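Local coordinates for protein 3-keto-5-aminohexanoate cleavage enzyme (Ralstonia eutropha, PDB 3C6C) that probably cleaves 3-keto-5-aminohexanoate, as a metal-binding TIM-barrel member of the beta-keto acid cleavage enzyme family, at residues P41-T46 with V266-N271; T168-A173 with I193-Q198; L272-G277 with N282-E287. All blocks are in the same frame, centred on the assembly; numbering follows the deposited sequence.

Interaction 1: residues P41-T46 with V266-N271; sequences PSMPIT and VGLEDN. With NI (nickel (II) ion), chain B; EDO (1,2-ethanediol), chain F.
M43 and L268 mark the point where two irregular loops of the TIM barrel run closest, their CA atoms 7.9 Å apart. One loop follows the first barrel strand, 23-29, and the other follows strand 264-266, its parallel neighbour, so the contact illustrates how loops at the C-terminal ends of adjacent barrel strands pack together, one of them also carrying a metal ligand. No hydrogen bond joins the segments. Instead, 266-271 folds into a compact turn of its own, D270 N donating to G267 O at 3.0 Å, and this turn presents L268 to the other loop.

The leucine is held from two directions. Its CD1 lies 3.8 Å from CD of P44, the leucine chain meeting the proline ring at about a right angle. Selenomethionine M43 instead slides past L268 in the opposite sense: its CG is anti to the backbone N (chi1 -164°), and the bend that follows at chi2 (67°) brings the methyl CE to 4.1 Å from L268 CB. All three side chains are buried and their contact is apolar, though M43 CE also comes 4.0 Å from the carbonyl O of L268. Behind them, N282 of helix 282-295 accepts a hydrogen bond from L268 N through OD1, tying the turn to the barrel's outer layer.

Residues next to this apolar patch have other partners. S42 OG shares a hydrogen bond of 2.6 Å with O2 of an ethanediol, probably left from crystallisation. E269, whose CB faces away from the 41-46 loop, carries its carboxylate to a nickel ion, which H66, H68 and three waters also bind; zinc is the assigned cofactor. The glutamate binds through a single oxygen, OE2 standing 2.2 Å from the nickel and OE1 3.4 Å.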
loop_
_atom_site.group_PDB
_atom_site.type_symbol
_atom_site.label_atom_id
_atom_site.label_comp_id
_atom_site.label_asym_id
_atom_site.label_seq_id
_atom_site.Cartn_x
_atom_site.Cartn_y
_atom_site.Cartn_z
ATOM N N PRO A 41 -14.298 4.226 -38.807
ATOM C CA PRO A 41 -15.276 4.029 -39.880
ATOM C C PRO A 41 -16.615 3.457 -39.462
ATOM O O PRO A 41 -17.505 3.298 -40.291
ATOM C CB PRO A 41 -14.562 3.048 -40.808
ATOM C CG PRO A 41 -13.667 2.286 -39.901
ATOM C CD PRO A 41 -13.206 3.237 -38.864
ATOM N N SER A 42 -16.735 3.128 -38.184
ATOM C CA SER A 42 -17.961 2.512 -37.654
ATOM C C SER A 42 -18.372 3.080 -36.309
ATOM O O SER A 42 -19.070 2.438 -35.541
ATOM C CB SER A 42 -17.844 0.975 -37.552
ATOM O OG SER A 42 -16.783 0.581 -36.700
HETATM N N MSE A 43 -17.975 4.310 -36.041
HETATM C CA MSE A 43 -18.343 4.961 -34.780
HETATM C C MSE A 43 -19.880 4.998 -34.653
HETATM O O MSE A 43 -20.531 5.436 -35.597
HETATM C CB MSE A 43 -17.794 6.378 -34.708
HETATM C CG MSE A 43 -17.817 6.939 -33.322
HETATM SE SE MSE A 43 -16.566 6.009 -32.141
HETATM C CE MSE A 43 -17.196 6.657 -30.540
ATOM N N PRO A 44 -20.461 4.533 -33.508
ATOM C CA PRO A 44 -21.937 4.608 -33.385
ATOM C C PRO A 44 -22.442 6.022 -33.136
ATOM O O PRO A 44 -22.158 6.630 -32.087
ATOM C CB PRO A 44 -22.247 3.707 -32.175
ATOM C CG PRO A 44 -21.009 2.868 -31.961
ATOM C CD PRO A 44 -19.866 3.720 -32.416
ATOM N N ILE A 45 -23.191 6.536 -34.108
ATOM C CA ILE A 45 -23.667 7.925 -34.043
ATOM C C ILE A 45 -25.179 8.044 -33.886
ATOM O O ILE A 45 -25.669 8.757 -33.016
ATOM C CB ILE A 45 -23.249 8.728 -35.289
ATOM C CG1 ILE A 45 -21.707 8.774 -35.439
ATOM C CG2 ILE A 45 -23.838 10.168 -35.250
ATOM C CD1 ILE A 45 -20.971 9.273 -34.269
ATOM N N THR A 46 -25.890 7.391 -34.793
ATOM C CA THR A 46 -27.385 7.398 -34.781
ATOM C C THR A 46 -27.918 6.465 -33.700
ATOM O O THR A 46 -27.189 5.561 -33.255
ATOM C CB THR A 46 -27.983 6.932 -36.115
ATOM O OG1 THR A 46 -27.675 5.541 -36.334
ATOM C CG2 THR A 46 -27.478 7.801 -37.291
ATOM N N VAL A 266 -15.217 -1.790 -20.735
ATOM C CA VAL A 266 -14.559 -1.436 -21.978
ATOM C C VAL A 266 -15.519 -0.704 -22.898
ATOM O O VAL A 266 -16.647 -0.408 -22.515
ATOM C CB VAL A 266 -13.922 -2.688 -22.678
ATOM C CG1 VAL A 266 -12.856 -3.345 -21.750
ATOM C CG2 VAL A 266 -14.957 -3.725 -23.155
ATOM N N GLY A 267 -15.047 -0.405 -24.109
ATOM C CA GLY A 267 -15.883 0.276 -25.098
ATOM C C GLY A 267 -15.281 1.478 -25.780
ATOM O O GLY A 267 -14.340 2.077 -25.301
ATOM N N LEU A 268 -15.915 1.848 -26.892
ATOM C CA LEU A 268 -15.458 2.960 -27.727
ATOM C C LEU A 268 -15.600 4.330 -27.047
ATOM O O LEU A 268 -14.987 5.304 -27.484
ATOM C CB LEU A 268 -16.173 2.950 -29.086
ATOM C CG LEU A 268 -15.903 1.746 -29.983
ATOM C CD1 LEU A 268 -16.753 1.867 -31.254
ATOM C CD2 LEU A 268 -14.417 1.657 -30.299
ATOM N N GLU A 269 -16.421 4.388 -25.992
ATOM C CA GLU A 269 -16.535 5.598 -25.182
ATOM C C GLU A 269 -15.170 5.969 -24.599
ATOM O O GLU A 269 -14.830 7.146 -24.435
ATOM C CB GLU A 269 -17.568 5.429 -24.050
ATOM C CG GLU A 269 -17.574 6.583 -23.072
ATOM C CD GLU A 269 -18.845 6.640 -22.236
ATOM O OE1 GLU A 269 -19.846 5.975 -22.576
ATOM O OE2 GLU A 269 -18.831 7.352 -21.223
ATOM N N ASP A 270 -14.376 4.944 -24.312
ATOM C CA ASP A 270 -13.138 5.077 -23.528
ATOM C C ASP A 270 -11.841 4.896 -24.325
ATOM O O ASP A 270 -10.787 5.333 -23.899
ATOM C CB ASP A 270 -13.107 4.068 -22.376
ATOM C CG ASP A 270 -14.272 4.201 -21.441
ATOM O OD1 ASP A 270 -14.782 5.341 -21.260
ATOM O OD2 ASP A 270 -14.677 3.150 -20.866
ATOM N N ASN A 271 -11.956 4.233 -25.465
ATOM C CA ASN A 271 -10.823 3.853 -26.286
ATOM C C ASN A 271 -11.274 3.457 -27.667
ATOM O O ASN A 271 -12.135 2.603 -27.802
ATOM C CB ASN A 271 -10.110 2.648 -25.648
ATOM C CG ASN A 271 -9.099 2.017 -26.582
ATOM O OD1 ASN A 271 -8.288 2.715 -27.207
ATOM N ND2 ASN A 271 -9.130 0.710 -26.668
HETATM NI NI NI B . -20.483 7.822 -19.853
HETATM C C1 EDO F . -12.764 -0.469 -37.517
HETATM O O1 EDO F . -11.971 -0.881 -38.647
HETATM C C2 EDO F . -13.932 -1.418 -37.316
HETATM O O2 EDO F . -15.083 -0.903 -37.999
HETATM O O HOH W 1 -19.236 9.621 -19.851
HETATM O O HOH W 2 -21.515 8.809 -18.312
HETATM O O HOH W 3 -19.141 7.287 -17.941
#

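Interaction 2: residues T168-A173 with I193-Q198; sequences TLRAMA and ILFGKQ
L169 and F195 form the tight part of a contact between neighbouring outer helices of the barrel, 166-179 and 190-201, which flank strand 182-187 in a helix-strand-helix succession. The segment axes come within 11.7 Å at a crossing angle of -49°, a wide gap that a large side chain has to span. F195 does so: with CG beside the carbonyl carbon (chi1 -179°), the ring reaches out from its helix and sets CE2 at 3.6 Å from CD1 of L169, with L169 CB a further neighbour of the same carbon. Both residues are buried, and L169 also leans on L146 of strand 143-147, beneath helix 166-179.

Toward the partly exposed side the packing slackens. R170 stretches out from CG to NE, and the edge of the F195 ring stands over one face of its guanidinium, near the guanidinium's rim, CE1 lying 3.9 Å from NH2. The planes are 88° apart and R170 NH2 lies near the ring plane, so this is not a cation-pi stack. Nearby, Q198 brings only its CG to 4.0 Å from NH2 of R170.

The polar ends of these chains are held elsewhere. R170 NH2 makes a salt bridge with E202 OE2, the atom that also accepts a hydrogen bond from Q198 NE2, while NH1 pairs with E159 of the second subunit, whose W219 meets F195 edge-to-face. The apolar L169–F195 contact thus bridges the helices on the buried side, whereas the arginine's charge, probably balanced by these two carboxylates, links this surface to the subunit interface.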
loop_
_atom_site.group_PDB
_atom_site.type_symbol
_atom_site.label_atom_id
_atom_site.label_comp_id
_atom_site.label_asym_id
_atom_site.label_seq_id
_atom_site.Cartn_x
_atom_site.Cartn_y
_atom_site.Cartn_z
ATOM N N THR A 168 -27.650 18.932 -5.289
ATOM C CA THR A 168 -28.141 18.339 -6.541
ATOM C C THR A 168 -27.989 16.824 -6.580
ATOM O O THR A 168 -28.873 16.115 -7.047
ATOM C CB THR A 168 -27.504 19.010 -7.763
ATOM O OG1 THR A 168 -28.079 20.317 -7.863
ATOM C CG2 THR A 168 -27.760 18.224 -9.074
ATOM N N LEU A 169 -26.874 16.332 -6.055
ATOM C CA LEU A 169 -26.614 14.891 -6.045
ATOM C C LEU A 169 -27.602 14.164 -5.130
ATOM O O LEU A 169 -28.094 13.054 -5.439
ATOM C CB LEU A 169 -25.162 14.594 -5.635
ATOM C CG LEU A 169 -24.096 14.994 -6.667
ATOM C CD1 LEU A 169 -22.698 14.816 -6.053
ATOM C CD2 LEU A 169 -24.263 14.227 -7.987
ATOM N N ARG A 170 -27.909 14.800 -4.004
ATOM C CA ARG A 170 -28.883 14.222 -3.080
ATOM C C ARG A 170 -30.258 14.125 -3.752
ATOM O O ARG A 170 -30.972 13.133 -3.611
ATOM C CB ARG A 170 -28.983 15.027 -1.773
ATOM C CG ARG A 170 -27.826 14.793 -0.872
ATOM C CD ARG A 170 -27.841 15.758 0.278
ATOM N NE ARG A 170 -26.914 15.331 1.320
ATOM C CZ ARG A 170 -25.816 15.998 1.664
ATOM N NH1 ARG A 170 -25.527 17.163 1.085
ATOM N NH2 ARG A 170 -25.033 15.507 2.608
ATOM N N ALA A 171 -30.616 15.174 -4.481
ATOM C CA ALA A 171 -31.935 15.233 -5.142
ATOM C C ALA A 171 -32.034 14.186 -6.257
ATOM O O ALA A 171 -33.075 13.509 -6.414
ATOM C CB ALA A 171 -32.218 16.629 -5.673
HETATM N N MSE A 172 -30.930 14.028 -6.982
HETATM C CA MSE A 172 -30.807 13.047 -8.082
HETATM C C MSE A 172 -30.958 11.636 -7.552
HETATM O O MSE A 172 -31.688 10.809 -8.090
HETATM C CB MSE A 172 -29.427 13.130 -8.753
HETATM C CG MSE A 172 -29.155 14.409 -9.549
HETATM SE SE MSE A 172 -30.308 14.592 -11.100
HETATM C CE MSE A 172 -29.403 13.386 -12.308
ATOM N N ALA A 173 -30.227 11.382 -6.481
ATOM C CA ALA A 173 -30.224 10.067 -5.838
ATOM C C ALA A 173 -31.652 9.712 -5.454
ATOM O O ALA A 173 -32.129 8.596 -5.691
ATOM C CB ALA A 173 -29.301 10.040 -4.595
ATOM N N ILE A 193 -15.632 9.116 -3.052
ATOM C CA ILE A 193 -16.055 7.849 -2.426
ATOM C C ILE A 193 -16.704 8.135 -1.059
ATOM O O ILE A 193 -17.727 7.551 -0.697
ATOM C CB ILE A 193 -14.919 6.819 -2.305
ATOM C CG1 ILE A 193 -14.467 6.416 -3.722
ATOM C CG2 ILE A 193 -15.362 5.616 -1.468
ATOM C CD1 ILE A 193 -13.150 5.617 -3.775
ATOM N N LEU A 194 -16.091 9.040 -0.311
ATOM C CA LEU A 194 -16.640 9.418 1.007
ATOM C C LEU A 194 -18.040 9.985 0.858
ATOM O O LEU A 194 -18.945 9.684 1.659
ATOM C CB LEU A 194 -15.745 10.425 1.736
ATOM C CG LEU A 194 -14.354 9.957 2.156
ATOM C CD1 LEU A 194 -13.730 10.995 3.063
ATOM C CD2 LEU A 194 -14.361 8.592 2.796
ATOM N N PHE A 195 -18.246 10.792 -0.167
ATOM C CA PHE A 195 -19.571 11.405 -0.350
ATOM C C PHE A 195 -20.590 10.320 -0.743
ATOM O O PHE A 195 -21.745 10.344 -0.326
ATOM C CB PHE A 195 -19.590 12.559 -1.346
ATOM C CG PHE A 195 -20.955 13.170 -1.480
ATOM C CD1 PHE A 195 -21.550 13.762 -0.364
ATOM C CD2 PHE A 195 -21.687 13.055 -2.638
ATOM C CE1 PHE A 195 -22.833 14.294 -0.435
ATOM C CE2 PHE A 195 -22.969 13.585 -2.718
ATOM C CZ PHE A 195 -23.540 14.200 -1.599
ATOM N N GLY A 196 -20.154 9.369 -1.568
ATOM C CA GLY A 196 -21.006 8.218 -1.929
ATOM C C GLY A 196 -21.461 7.491 -0.666
ATOM O O GLY A 196 -22.615 7.084 -0.526
ATOM N N LYS A 197 -20.533 7.335 0.261
ATOM C CA LYS A 197 -20.809 6.650 1.532
ATOM C C LYS A 197 -21.793 7.461 2.367
ATOM O O LYS A 197 -22.643 6.915 3.074
ATOM C CB LYS A 197 -19.530 6.341 2.298
ATOM C CG LYS A 197 -18.775 5.223 1.608
ATOM C CD LYS A 197 -17.784 4.526 2.492
ATOM C CE LYS A 197 -16.659 5.412 2.871
ATOM N NZ LYS A 197 -15.517 4.589 3.501
ATOM N N GLN A 198 -21.714 8.770 2.214
ATOM C CA GLN A 198 -22.647 9.699 2.915
ATOM C C GLN A 198 -24.066 9.551 2.369
ATOM O O GLN A 198 -25.044 9.560 3.113
ATOM C CB GLN A 198 -22.212 11.159 2.781
ATOM C CG GLN A 198 -23.143 12.119 3.502
ATOM C CD GLN A 198 -23.078 11.987 5.008
ATOM O OE1 GLN A 198 -22.066 11.569 5.558
ATOM N NE2 GLN A 198 -24.161 12.372 5.691
#

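Interaction 3: residues L272-G277 with N282-E287; sequences LYLSRG and NGQLVE
L274 lays its two methyls across the aliphatic and amide parts of Q284, the two chains nearly perpendicular: CD1 sits 4.0 Å from Q284 CB, and CD2 lies the same distance from Q284 OE1. The leucine reaches this place because its first torsion (chi1 -172°) puts CG on the side of the carbonyl carbon, which swings the branched end nearer the helix than its CB direction alone would bring it. On the buried side, L285 sets its CD2 4.1 Å from the carbonyl O of Y273 and 4.3 Å from L274 CD1.

The contact closes a short excursion at the end of the TIM barrel, in which the chain leaves strand 264-266, turns a corner at L274 and returns through strand 278-279 into the first turn of helix 282-295. A classic beta bulge forms at L274 and S275, where both residues face that returning strand. No hydrogen bond crosses between the two segments; Y273 O is instead taken by N271 ND2. L285 is buried against Q250 and M251 of helix 250-260, whereas the tyrosine CB turns away from helix 282-295 and its ring meets that of F279, the planes about 20° apart.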
loop_
_atom_site.group_PDB
_atom_site.type_symbol
_atom_site.label_atom_id
_atom_site.label_comp_id
_atom_site.label_asym_id
_atom_site.label_seq_id
_atom_site.Cartn_x
_atom_site.Cartn_y
_atom_site.Cartn_z
ATOM N N LEU A 272 -10.686 4.077 -28.694
ATOM C CA LEU A 272 -11.050 3.758 -30.078
ATOM C C LEU A 272 -10.272 2.605 -30.732
ATOM O O LEU A 272 -10.645 2.121 -31.806
ATOM C CB LEU A 272 -10.891 5.007 -30.954
ATOM C CG LEU A 272 -11.748 6.231 -30.602
ATOM C CD1 LEU A 272 -11.550 7.289 -31.710
ATOM C CD2 LEU A 272 -13.220 5.909 -30.441
ATOM N N TYR A 273 -9.187 2.180 -30.091
ATOM C CA TYR A 273 -8.179 1.327 -30.741
ATOM C C TYR A 273 -8.036 -0.088 -30.197
ATOM O O TYR A 273 -7.946 -0.321 -28.993
ATOM C CB TYR A 273 -6.803 2.008 -30.693
ATOM C CG TYR A 273 -6.771 3.327 -31.410
ATOM C CD1 TYR A 273 -6.577 3.383 -32.780
ATOM C CD2 TYR A 273 -6.956 4.512 -30.718
ATOM C CE1 TYR A 273 -6.552 4.606 -33.440
ATOM C CE2 TYR A 273 -6.933 5.726 -31.365
ATOM C CZ TYR A 273 -6.721 5.765 -32.714
ATOM O OH TYR A 273 -6.721 7.004 -33.331
ATOM N N LEU A 274 -7.966 -1.022 -31.143
ATOM C CA LEU A 274 -7.786 -2.436 -30.804
ATOM C C LEU A 274 -6.310 -2.600 -30.508
ATOM O O LEU A 274 -5.898 -3.274 -29.570
ATOM C CB LEU A 274 -8.246 -3.336 -31.949
ATOM C CG LEU A 274 -8.277 -4.827 -31.633
ATOM C CD1 LEU A 274 -9.280 -5.136 -30.525
ATOM C CD2 LEU A 274 -8.565 -5.624 -32.920
ATOM N N SER A 275 -5.538 -1.932 -31.340
ATOM C CA SER A 275 -4.092 -1.837 -31.200
ATOM C C SER A 275 -3.581 -0.586 -31.835
ATOM O O SER A 275 -4.336 0.213 -32.386
ATOM C CB SER A 275 -3.376 -3.053 -31.812
ATOM O OG SER A 275 -3.652 -3.215 -33.189
ATOM N N ARG A 276 -2.272 -0.425 -31.776
ATOM C CA ARG A 276 -1.663 0.809 -32.284
ATOM C C ARG A 276 -2.034 1.003 -33.754
ATOM O O ARG A 276 -1.726 0.180 -34.617
ATOM C CB ARG A 276 -0.132 0.827 -32.082
ATOM N N GLY A 277 -2.725 2.107 -34.006
ATOM C CA GLY A 277 -3.149 2.490 -35.337
ATOM C C GLY A 277 -4.300 1.693 -35.932
ATOM O O GLY A 277 -4.627 1.860 -37.111
ATOM N N ASN A 282 -16.821 -2.283 -30.707
ATOM C CA ASN A 282 -17.197 -2.583 -29.324
ATOM C C ASN A 282 -17.123 -4.071 -29.069
ATOM O O ASN A 282 -16.574 -4.500 -28.067
ATOM C CB ASN A 282 -18.575 -2.046 -28.969
ATOM C CG ASN A 282 -18.553 -0.564 -28.665
ATOM O OD1 ASN A 282 -17.984 -0.141 -27.658
ATOM N ND2 ASN A 282 -19.184 0.231 -29.532
ATOM N N GLY A 283 -17.608 -4.862 -30.020
ATOM C CA GLY A 283 -17.558 -6.320 -29.895
ATOM C C GLY A 283 -16.167 -6.863 -29.715
ATOM O O GLY A 283 -15.907 -7.769 -28.918
ATOM N N GLN A 284 -15.239 -6.283 -30.451
ATOM C CA GLN A 284 -13.855 -6.758 -30.379
ATOM C C GLN A 284 -13.261 -6.470 -28.993
ATOM O O GLN A 284 -12.523 -7.255 -28.424
ATOM C CB GLN A 284 -13.017 -6.107 -31.483
ATOM C CG GLN A 284 -13.334 -6.685 -32.812
ATOM C CD GLN A 284 -12.807 -5.873 -33.973
ATOM O OE1 GLN A 284 -12.317 -4.765 -33.812
ATOM N NE2 GLN A 284 -12.948 -6.432 -35.172
ATOM N N LEU A 285 -13.605 -5.323 -28.460
ATOM C CA LEU A 285 -13.104 -4.897 -27.138
ATOM C C LEU A 285 -13.662 -5.804 -26.049
ATOM O O LEU A 285 -12.949 -6.232 -25.152
ATOM C CB LEU A 285 -13.421 -3.426 -26.860
ATOM C CG LEU A 285 -12.730 -2.386 -27.748
ATOM C CD1 LEU A 285 -13.236 -0.966 -27.395
ATOM C CD2 LEU A 285 -11.163 -2.496 -27.683
ATOM N N VAL A 286 -14.955 -6.117 -26.162
ATOM C CA VAL A 286 -15.612 -7.037 -25.240
ATOM C C VAL A 286 -14.965 -8.413 -25.336
ATOM O O VAL A 286 -14.704 -9.073 -24.337
ATOM C CB VAL A 286 -17.151 -7.132 -25.489
ATOM C CG1 VAL A 286 -17.752 -8.256 -24.639
ATOM C CG2 VAL A 286 -17.882 -5.782 -25.151
ATOM N N GLU A 287 -14.703 -8.858 -26.559
ATOM C CA GLU A 287 -14.142 -10.200 -26.781
ATOM C C GLU A 287 -12.773 -10.315 -26.146
ATOM O O GLU A 287 -12.437 -11.303 -25.476
ATOM C CB GLU A 287 -14.051 -10.500 -28.273
ATOM C CG GLU A 287 -13.369 -11.798 -28.591
ATOM C CD GLU A 287 -13.252 -12.025 -30.108
ATOM O OE1 GLU A 287 -13.305 -11.023 -30.877
ATOM O OE2 GLU A 287 -13.109 -13.203 -30.512
#

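Interactions 1 and 3 are neighbours, their centres 10 Å apart on the same side of the chain's centre, and they share the long loop between strands 264-266 and 278-279. They touch directly, M43 SE packing 3.8 Å from L272 CD2. Interaction 1 is the buried member, apolar, with the metal ligand E269 next in the chain to L268; interaction 3 lies farther out, and only L285 of its touching residues is buried. Interaction 2 sits on the opposite side of the chain's centre, its centre 29 Å from that of interaction 1, and joins two outer helices. It alone meets another subunit, and it alone sets a charged group against an aromatic ring.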